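Local coordinates for hemoglobin subunit beta (Isurus oxyrinchus, PDB 3MKB), which probably carries oxygen in shark blood, as the heme-bearing beta subunit of a four-chain hemoglobin, at residues N19-G24 against I56-L61; S99-L104 against K122-V127. One frame throughout, in Å; residues are numbered along the deposited sequence.

Contact 1: residues N19-G24 against I56-L61; sequences NSSAIG and IVVGAL. With HEM (protoporphyrin IX containing Fe), chain F.
The crossing of the B and E helices in the globin fold is made here by Val58, whose two methyls press into the first turn of helix 20-34. The short axes come within 9.2 Å at 125°, and the nearest CA pair is Ser21 with Val58, 6.1 Å apart. CG2 of Val58, anti to its own carbonyl carbon, reaches Ser20 O at 3.2 Å, an oxygen already engaged by Gly24 N in the helix. The other methyl, Val58 CG1, lies 4.1 Å from Ser20 CB and is also near Ser21 OG. Gly24 CA stands 4.5 Å from Val58 CG2; a CB there would point toward segment 56-61 and fall a tight 3.2 Å from Val58 CG2. One residue earlier, Val57 faces the heme: its CG1 is 3.9 Å from HEM C2B, while its CG2 sits 4.1 Å from HEM NB, beside the iron-bound water. Trimming Val57 to an alanine would probably open a gap over this pyrrole and leave the water less confined on that side. Helix 50-65 thus runs between heme and helix 20-34, with Phe15 of helix 5-17 touching both Ser20 and Leu61, and helix 93-108 packing on Ile23 and Leu61.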
ATOM      1  N   ASN B  19      11.896 -22.483  17.975  1.00 30.22           N
ATOM      2  CA  ASN B  19      12.158 -21.548  19.056  1.00 31.91           C
ATOM      3  C   ASN B  19      11.542 -20.226  18.612  1.00 32.15           C
ATOM      4  O   ASN B  19      12.217 -19.386  18.048  1.00 30.84           O
ATOM      5  CB  ASN B  19      13.664 -21.440  19.276  1.00 32.32           C
ATOM      6  CG  ASN B  19      14.021 -20.644  20.545  1.00 37.29           C
ATOM      7  OD1 ASN B  19      13.162 -19.932  21.160  1.00 35.63           O
ATOM      8  ND2 ASN B  19      15.296 -20.768  20.948  1.00 36.24           N
ATOM      9  N   SER B  20      10.226 -20.122  18.756  1.00 31.49           N
ATOM     10  CA  SER B  20       9.456 -18.936  18.335  1.00 32.89           C
ATOM     11  C   SER B  20       9.820 -17.617  19.080  1.00 32.37           C
ATOM     12  O   SER B  20       9.693 -16.574  18.529  1.00 31.64           O
ATOM     13  CB  SER B  20       7.955 -19.258  18.474  1.00 33.67           C
ATOM     14  OG  SER B  20       7.593 -20.328  17.549  1.00 35.22           O
ATOM     15  N   SER B  21      10.229 -17.673  20.347  1.00 33.36           N
ATOM     16  CA  SER B  21      10.667 -16.454  21.041  1.00 34.54           C
ATOM     17  C   SER B  21      11.963 -15.879  20.408  1.00 34.14           C
ATOM     18  O   SER B  21      12.072 -14.655  20.206  1.00 35.44           O
ATOM     19  CB  SER B  21      10.866 -16.741  22.532  1.00 34.98           C
ATOM     20  OG  SER B  21       9.569 -16.885  23.132  1.00 41.59           O
ATOM     21  N   ALA B  22      12.904 -16.772  20.092  1.00 32.97           N
ATOM     22  CA  ALA B  22      14.147 -16.414  19.400  1.00 33.12           C
ATOM     23  C   ALA B  22      13.897 -15.870  17.979  1.00 32.75           C
ATOM     24  O   ALA B  22      14.485 -14.860  17.592  1.00 33.21           O
ATOM     25  CB  ALA B  22      15.106 -17.582  19.390  1.00 32.67           C
ATOM     26  N   ILE B  23      13.032 -16.544  17.211  1.00 31.57           N
ATOM     27  CA  ILE B  23      12.491 -15.956  15.999  1.00 30.78           C
ATOM     28  C   ILE B  23      11.905 -14.535  16.201  1.00 31.17           C
ATOM     29  O   ILE B  23      12.243 -13.648  15.440  1.00 31.32           O
ATOM     30  CB  ILE B  23      11.431 -16.895  15.359  1.00 31.41           C
ATOM     31  CG1 ILE B  23      12.053 -18.256  14.977  1.00 30.12           C
ATOM     32  CG2 ILE B  23      10.737 -16.235  14.197  1.00 31.72           C
ATOM     33  CD1 ILE B  23      10.991 -19.359  14.659  1.00 29.88           C
ATOM     34  N   GLY B  24      10.995 -14.348  17.176  1.00 29.05           N
ATOM     35  CA  GLY B  24      10.386 -13.059  17.474  1.00 29.92           C
ATOM     36  C   GLY B  24      11.409 -12.001  17.859  1.00 29.98           C
ATOM     37  O   GLY B  24      11.331 -10.844  17.409  1.00 29.68           O
ATOM     38  N   ILE B  56       6.143 -11.366  24.593  1.00 43.05           N
ATOM     39  CA  ILE B  56       4.766 -10.873  24.584  1.00 43.39           C
ATOM     40  C   ILE B  56       4.079 -11.241  23.252  1.00 41.97           C
ATOM     41  O   ILE B  56       3.033 -11.907  23.238  1.00 40.51           O
ATOM     42  CB  ILE B  56       4.701  -9.346  24.804  1.00 43.43           C
ATOM     43  CG1 ILE B  56       5.804  -8.898  25.773  1.00 46.25           C
ATOM     44  CG2 ILE B  56       3.318  -8.964  25.319  1.00 45.49           C
ATOM     45  CD1 ILE B  56       5.564  -7.564  26.575  1.00 44.81           C
ATOM     46  N   VAL B  57       4.698 -10.819  22.142  1.00 42.11           N
ATOM     47  CA  VAL B  57       4.135 -11.016  20.795  1.00 41.95           C
ATOM     48  C   VAL B  57       3.872 -12.496  20.541  1.00 42.03           C
ATOM     49  O   VAL B  57       2.785 -12.890  20.110  1.00 43.04           O
ATOM     50  CB  VAL B  57       5.076 -10.448  19.700  1.00 41.39           C
ATOM     51  CG1 VAL B  57       4.512 -10.682  18.322  1.00 40.04           C
ATOM     52  CG2 VAL B  57       5.304  -8.978  19.914  1.00 45.64           C
ATOM     53  N   VAL B  58       4.874 -13.322  20.860  1.00 42.06           N
ATOM     54  CA  VAL B  58       4.827 -14.752  20.639  1.00 40.63           C
ATOM     55  C   VAL B  58       3.722 -15.439  21.410  1.00 41.05           C
ATOM     56  O   VAL B  58       3.052 -16.355  20.886  1.00 40.93           O
ATOM     57  CB  VAL B  58       6.197 -15.390  20.968  1.00 41.45           C
ATOM     58  CG1 VAL B  58       6.055 -16.851  21.241  1.00 42.24           C
ATOM     59  CG2 VAL B  58       7.165 -15.142  19.821  1.00 42.50           C
ATOM     60  N   GLY B  59       3.508 -15.015  22.661  1.00 40.19           N
ATOM     61  CA  GLY B  59       2.331 -15.494  23.406  1.00 38.61           C
ATOM     62  C   GLY B  59       1.054 -15.217  22.651  1.00 36.89           C
ATOM     63  O   GLY B  59       0.201 -16.069  22.511  1.00 36.87           O
ATOM     64  N   ALA B  60       0.897 -13.987  22.172  1.00 36.87           N
ATOM     65  CA  ALA B  60      -0.312 -13.667  21.371  1.00 37.40           C
ATOM     66  C   ALA B  60      -0.443 -14.492  20.067  1.00 36.01           C
ATOM     67  O   ALA B  60      -1.518 -14.951  19.734  1.00 35.39           O
ATOM     68  CB  ALA B  60      -0.434 -12.154  21.120  1.00 36.05           C
ATOM     69  N   LEU B  61       0.673 -14.711  19.373  1.00 37.75           N
ATOM     70  CA  LEU B  61       0.676 -15.529  18.156  1.00 37.61           C
ATOM     71  C   LEU B  61       0.230 -16.951  18.498  1.00 40.21           C
ATOM     72  O   LEU B  61      -0.660 -17.523  17.849  1.00 39.63           O
ATOM     73  CB  LEU B  61       2.061 -15.492  17.510  1.00 36.14           C
ATOM     74  CG  LEU B  61       2.429 -14.118  16.979  1.00 34.57           C
ATOM     75  CD1 LEU B  61       3.771 -14.186  16.329  1.00 30.07           C
ATOM     76  CD2 LEU B  61       1.347 -13.569  16.014  1.00 34.69           C
TER
HETATM   77  CHA HEM F 137       2.230  -4.909  23.755  1.00 35.46           C
HETATM   78  CHB HEM F 137       0.983  -8.477  20.759  1.00 36.27           C
HETATM   79  CHC HEM F 137       2.543  -5.771  17.135  1.00 36.27           C
HETATM   80  CHD HEM F 137       4.072  -2.255  20.161  1.00 36.71           C
HETATM   81  C1A HEM F 137       1.695  -6.038  23.218  1.00 38.47           C
HETATM   82  C2A HEM F 137       0.957  -6.997  23.970  1.00 37.72           C
HETATM   83  C3A HEM F 137       0.634  -7.982  23.152  1.00 37.03           C
HETATM   84  C4A HEM F 137       1.146  -7.671  21.866  1.00 37.66           C
HETATM   85  CMA HEM F 137      -0.170  -9.242  23.536  1.00 36.48           C
HETATM   86  CAA HEM F 137       0.628  -6.926  25.479  1.00 39.03           C
HETATM   87  CBA HEM F 137      -0.607  -6.067  25.719  1.00 43.88           C
HETATM   88  CGA HEM F 137      -0.961  -6.152  27.195  1.00 48.10           C
HETATM   89  O1A HEM F 137      -1.574  -7.162  27.625  1.00 51.13           O
HETATM   90  O2A HEM F 137      -0.628  -5.215  27.941  1.00 46.63           O
HETATM   91  C1B HEM F 137       1.291  -8.100  19.498  1.00 36.26           C
HETATM   92  C2B HEM F 137       1.085  -8.875  18.277  1.00 34.68           C
HETATM   93  C3B HEM F 137       1.539  -8.097  17.278  1.00 36.05           C
HETATM   94  C4B HEM F 137       2.030  -6.828  17.832  1.00 35.12           C
HETATM   95  CMB HEM F 137       0.481 -10.310  18.119  1.00 32.30           C
HETATM   96  CAB HEM F 137       1.535  -8.452  15.783  1.00 33.24           C
HETATM   97  CBB HEM F 137       0.964  -7.546  14.978  1.00 35.44           C
HETATM   98  C1C HEM F 137       3.119  -4.603  17.642  1.00 38.44           C
HETATM   99  C2C HEM F 137       3.843  -3.600  16.892  1.00 36.51           C
HETATM  100  C3C HEM F 137       4.276  -2.669  17.729  1.00 39.16           C
HETATM  101  C4C HEM F 137       3.826  -3.007  19.042  1.00 39.50           C
HETATM  102  CMC HEM F 137       4.141  -3.582  15.393  1.00 38.80           C
HETATM  103  CAC HEM F 137       5.077  -1.394  17.371  1.00 41.16           C
HETATM  104  CBC HEM F 137       6.099  -1.420  16.483  1.00 44.55           C
HETATM  105  C1D HEM F 137       3.785  -2.664  21.424  1.00 35.09           C
HETATM  106  C2D HEM F 137       4.155  -1.999  22.659  1.00 35.58           C
HETATM  107  C3D HEM F 137       3.567  -2.862  23.760  1.00 37.05           C
HETATM  108  C4D HEM F 137       2.910  -3.949  23.093  1.00 33.55           C
HETATM  109  CMD HEM F 137       4.977  -0.706  22.833  1.00 33.58           C
HETATM  110  CAD HEM F 137       3.633  -2.680  25.297  1.00 38.09           C
HETATM  111  CBD HEM F 137       4.940  -3.205  25.846  1.00 43.69           C
HETATM  112  CGD HEM F 137       4.980  -2.727  27.306  1.00 51.51           C
HETATM  113  O1D HEM F 137       4.929  -3.599  28.213  1.00 55.61           O
HETATM  114  O2D HEM F 137       5.055  -1.486  27.617  1.00 54.02           O
HETATM  115  NA  HEM F 137       1.812  -6.468  21.909  1.00 38.00           N
HETATM  116  NB  HEM F 137       1.841  -6.885  19.188  1.00 35.75           N
HETATM  117  NC  HEM F 137       3.123  -4.208  18.972  1.00 38.74           N
HETATM  118  ND  HEM F 137       3.045  -3.786  21.729  1.00 39.29           N
HETATM  119 FE   HEM F 137       2.374  -5.244  20.395  1.00 40.18          FE
HETATM  120  O   HOH W   1       4.381  -6.109  20.116  1.00 54.51           O

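Contact 2: residues S99-L104 against K122-V127; sequences SFIVEL and KFFQVV
Phe124 reaches across to Phe100, Ile101 and Leu104, and contributes 90 of the 150 Å² buried between the two segments. With CG anti to the carbonyl carbon (chi1 -73°), the bond from CB aims the ring at helix 93-108. Beyond CG, Phe124 CD1 lies 3.7 Å from Ile101 CG1, and the CD1 methyl of Ile101 carries on alongside, the two side chains passing flank to flank and heading opposite ways. The next atom, Phe124 CE1, shares that Ile101 CG1 and also meets Leu104 CD1 at 4.0 Å, a methyl that comes head-on at the ring edge, near its plane. At the tip, Phe124 CZ stops 3.7 Å from Phe100 CB. The Phe100 ring is tilted 47° to that of Phe124 with centroids 5.7 Å apart, an oblique pair with the side chains roughly perpendicular. Phe123 CD2, from the same helix, lies 3.9 Å above one face of the Phe124 ring, toward its rim. The short axes are 11.5 Å apart and run nearly antiparallel at 154°, spaced widely enough for a whole phenyl ring between them: this is the apolar interface of the G-H helical hairpin of the globin fold.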
ATOM      1  N   SER B  99       8.836  -9.204   8.907  1.00 29.10           N
ATOM      2  CA  SER B  99      10.147  -9.550   9.434  1.00 28.23           C
ATOM      3  C   SER B  99      10.148 -10.954   9.996  1.00 26.43           C
ATOM      4  O   SER B  99      11.133 -11.604   9.960  1.00 24.90           O
ATOM      5  CB  SER B  99      10.541  -8.590  10.558  1.00 28.59           C
ATOM      6  OG  SER B  99      10.468  -7.255  10.133  1.00 29.04           O
ATOM      7  N   PHE B 100       9.015 -11.381  10.546  1.00 28.46           N
ATOM      8  CA  PHE B 100       8.842 -12.701  11.062  1.00 28.05           C
ATOM      9  C   PHE B 100       8.980 -13.662   9.923  1.00 26.71           C
ATOM     10  O   PHE B 100       9.591 -14.716  10.063  1.00 27.35           O
ATOM     11  CB  PHE B 100       7.421 -12.888  11.629  1.00 29.47           C
ATOM     12  CG  PHE B 100       7.373 -12.878  13.106  1.00 32.64           C
ATOM     13  CD1 PHE B 100       7.543 -14.056  13.809  1.00 33.64           C
ATOM     14  CD2 PHE B 100       7.182 -11.667  13.801  1.00 34.72           C
ATOM     15  CE1 PHE B 100       7.532 -14.083  15.199  1.00 31.79           C
ATOM     16  CE2 PHE B 100       7.139 -11.661  15.201  1.00 37.32           C
ATOM     17  CZ  PHE B 100       7.316 -12.878  15.910  1.00 37.51           C
ATOM     18  N   ILE B 101       8.303 -13.339   8.828  1.00 27.81           N
ATOM     19  CA  ILE B 101       8.381 -14.184   7.619  1.00 27.03           C
ATOM     20  C   ILE B 101       9.832 -14.301   7.158  1.00 27.45           C
ATOM     21  O   ILE B 101      10.272 -15.382   6.802  1.00 27.78           O
ATOM     22  CB  ILE B 101       7.474 -13.623   6.506  1.00 27.13           C
ATOM     23  CG1 ILE B 101       6.020 -13.927   6.890  1.00 29.32           C
ATOM     24  CG2 ILE B 101       7.784 -14.302   5.147  1.00 27.28           C
ATOM     25  CD1 ILE B 101       5.030 -13.154   6.173  1.00 30.60           C
ATOM     26  N   VAL B 102      10.577 -13.182   7.160  1.00 26.27           N
ATOM     27  CA  VAL B 102      12.010 -13.245   6.802  1.00 26.49           C
ATOM     28  C   VAL B 102      12.736 -14.197   7.778  1.00 26.43           C
ATOM     29  O   VAL B 102      13.595 -14.946   7.340  1.00 26.27           O
ATOM     30  CB  VAL B 102      12.647 -11.856   6.722  1.00 26.58           C
ATOM     31  CG1 VAL B 102      14.245 -11.925   6.659  1.00 28.00           C
ATOM     32  CG2 VAL B 102      12.120 -11.135   5.474  1.00 26.22           C
ATOM     33  N   GLU B 103      12.325 -14.221   9.068  1.00 26.18           N
ATOM     34  CA  GLU B 103      13.028 -15.064  10.038  1.00 26.73           C
ATOM     35  C   GLU B 103      12.624 -16.535   9.865  1.00 27.01           C
ATOM     36  O   GLU B 103      13.434 -17.415  10.009  1.00 28.13           O
ATOM     37  CB  GLU B 103      12.840 -14.604  11.475  1.00 26.33           C
ATOM     38  CG  GLU B 103      13.633 -13.325  11.861  1.00 29.11           C
ATOM     39  CD  GLU B 103      15.124 -13.431  11.597  1.00 29.84           C
ATOM     40  OE1 GLU B 103      15.739 -12.339  11.401  1.00 30.08           O
ATOM     41  OE2 GLU B 103      15.692 -14.564  11.641  1.00 27.85           O
ATOM     42  N   LEU B 104      11.363 -16.768   9.555  1.00 25.47           N
ATOM     43  CA  LEU B 104      10.935 -18.148   9.145  1.00 26.19           C
ATOM     44  C   LEU B 104      11.645 -18.693   7.873  1.00 26.08           C
ATOM     45  O   LEU B 104      11.913 -19.867   7.796  1.00 26.96           O
ATOM     46  CB  LEU B 104       9.416 -18.154   8.972  1.00 25.76           C
ATOM     47  CG  LEU B 104       8.611 -17.980  10.284  1.00 26.40           C
ATOM     48  CD1 LEU B 104       7.138 -17.546   9.955  1.00 27.87           C
ATOM     49  CD2 LEU B 104       8.670 -19.292  11.200  1.00 29.12           C
ATOM     50  N   LYS B 122      -0.880 -15.712   4.775  1.00 27.43           N
ATOM     51  CA  LYS B 122      -2.299 -15.824   5.145  1.00 28.30           C
ATOM     52  C   LYS B 122      -2.438 -15.760   6.696  1.00 27.88           C
ATOM     53  O   LYS B 122      -3.231 -14.990   7.211  1.00 29.13           O
ATOM     54  CB  LYS B 122      -2.889 -17.127   4.606  1.00 27.04           C
ATOM     55  CG  LYS B 122      -4.377 -17.259   4.869  1.00 31.25           C
ATOM     56  CD  LYS B 122      -4.840 -18.709   4.518  1.00 28.74           C
ATOM     57  CE  LYS B 122      -6.328 -18.840   4.643  1.00 31.33           C
ATOM     58  NZ  LYS B 122      -6.707 -20.197   4.067  1.00 30.57           N
ATOM     59  N   PHE B 123      -1.680 -16.580   7.397  1.00 27.32           N
ATOM     60  CA  PHE B 123      -1.714 -16.528   8.855  1.00 29.13           C
ATOM     61  C   PHE B 123      -1.564 -15.080   9.417  1.00 27.53           C
ATOM     62  O   PHE B 123      -2.385 -14.605  10.159  1.00 25.78           O
ATOM     63  CB  PHE B 123      -0.636 -17.434   9.463  1.00 28.71           C
ATOM     64  CG  PHE B 123      -0.598 -17.357  10.968  1.00 30.15           C
ATOM     65  CD1 PHE B 123      -1.716 -17.742  11.720  1.00 29.06           C
ATOM     66  CD2 PHE B 123       0.540 -16.862  11.612  1.00 25.06           C
ATOM     67  CE1 PHE B 123      -1.690 -17.634  13.145  1.00 28.98           C
ATOM     68  CE2 PHE B 123       0.617 -16.763  12.999  1.00 28.96           C
ATOM     69  CZ  PHE B 123      -0.503 -17.154  13.782  1.00 32.50           C
ATOM     70  N   PHE B 124      -0.512 -14.394   9.002  1.00 26.46           N
ATOM     71  CA  PHE B 124      -0.252 -13.056   9.471  1.00 27.51           C
ATOM     72  C   PHE B 124      -1.285 -11.974   9.123  1.00 29.08           C
ATOM     73  O   PHE B 124      -1.500 -11.038   9.888  1.00 29.72           O
ATOM     74  CB  PHE B 124       1.173 -12.661   9.116  1.00 26.29           C
ATOM     75  CG  PHE B 124       2.233 -13.364   9.953  1.00 27.09           C
ATOM     76  CD1 PHE B 124       3.246 -14.091   9.336  1.00 25.24           C
ATOM     77  CD2 PHE B 124       2.227 -13.307  11.366  1.00 31.67           C
ATOM     78  CE1 PHE B 124       4.273 -14.730  10.063  1.00 24.32           C
ATOM     79  CE2 PHE B 124       3.273 -14.004  12.123  1.00 26.00           C
ATOM     80  CZ  PHE B 124       4.253 -14.698  11.479  1.00 24.31           C
ATOM     81  N   GLN B 125      -1.923 -12.102   7.975  1.00 31.01           N
ATOM     82  CA  GLN B 125      -2.969 -11.155   7.596  1.00 31.42           C
ATOM     83  C   GLN B 125      -4.206 -11.355   8.507  1.00 31.58           C
ATOM     84  O   GLN B 125      -4.821 -10.409   8.901  1.00 31.95           O
ATOM     85  CB  GLN B 125      -3.344 -11.323   6.136  1.00 31.90           C
ATOM     86  CG  GLN B 125      -4.195 -10.125   5.580  1.00 35.70           C
ATOM     87  CD  GLN B 125      -3.472  -8.759   5.716  1.00 42.61           C
ATOM     88  OE1 GLN B 125      -2.337  -8.596   5.229  1.00 43.48           O
ATOM     89  NE2 GLN B 125      -4.118  -7.793   6.404  1.00 40.65           N
ATOM     90  N   VAL B 126      -4.537 -12.597   8.836  1.00 30.86           N
ATOM     91  CA  VAL B 126      -5.573 -12.864   9.831  1.00 30.73           C
ATOM     92  C   VAL B 126      -5.186 -12.224  11.161  1.00 30.47           C
ATOM     93  O   VAL B 126      -6.000 -11.572  11.806  1.00 30.95           O
ATOM     94  CB  VAL B 126      -5.808 -14.382  10.013  1.00 31.27           C
ATOM     95  CG1 VAL B 126      -6.774 -14.665  11.137  1.00 32.41           C
ATOM     96  CG2 VAL B 126      -6.371 -14.957   8.786  1.00 32.54           C
ATOM     97  N   VAL B 127      -3.945 -12.405  11.582  1.00 30.57           N
ATOM     98  CA  VAL B 127      -3.443 -11.726  12.785  1.00 30.53           C
ATOM     99  C   VAL B 127      -3.478 -10.192  12.629  1.00 30.92           C
ATOM    100  O   VAL B 127      -3.936  -9.490  13.534  1.00 30.63           O
ATOM    101  CB  VAL B 127      -2.033 -12.223  13.186  1.00 31.13           C
ATOM    102  CG1 VAL B 127      -1.416 -11.399  14.361  1.00 27.21           C
ATOM    103  CG2 VAL B 127      -2.089 -13.715  13.516  1.00 32.59           C
TER

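Along the chain the two contacts follow one another, 19-24/56-61 first, yet their centres lie only 12 Å apart. Contact 1 joins helices 20-34 and 50-65; contact 2 joins helices 93-108 and 114-132, so they have no helix in common. Phe100 connects them: its CZ packs 3.4 Å from Gly24 CA and also touches Leu61, meeting both helices of contact 1. A second junction, Leu61 with Val127, ties helix 50-65 to helix 114-132. Together the two helix pairs build much of the apolar core of the globin fold, and the heme is held at its border, against segment 56-61 and about 6 Å from the Phe100 side chain. Val102 packs on Ala110 of the hemoglobin alpha subunit.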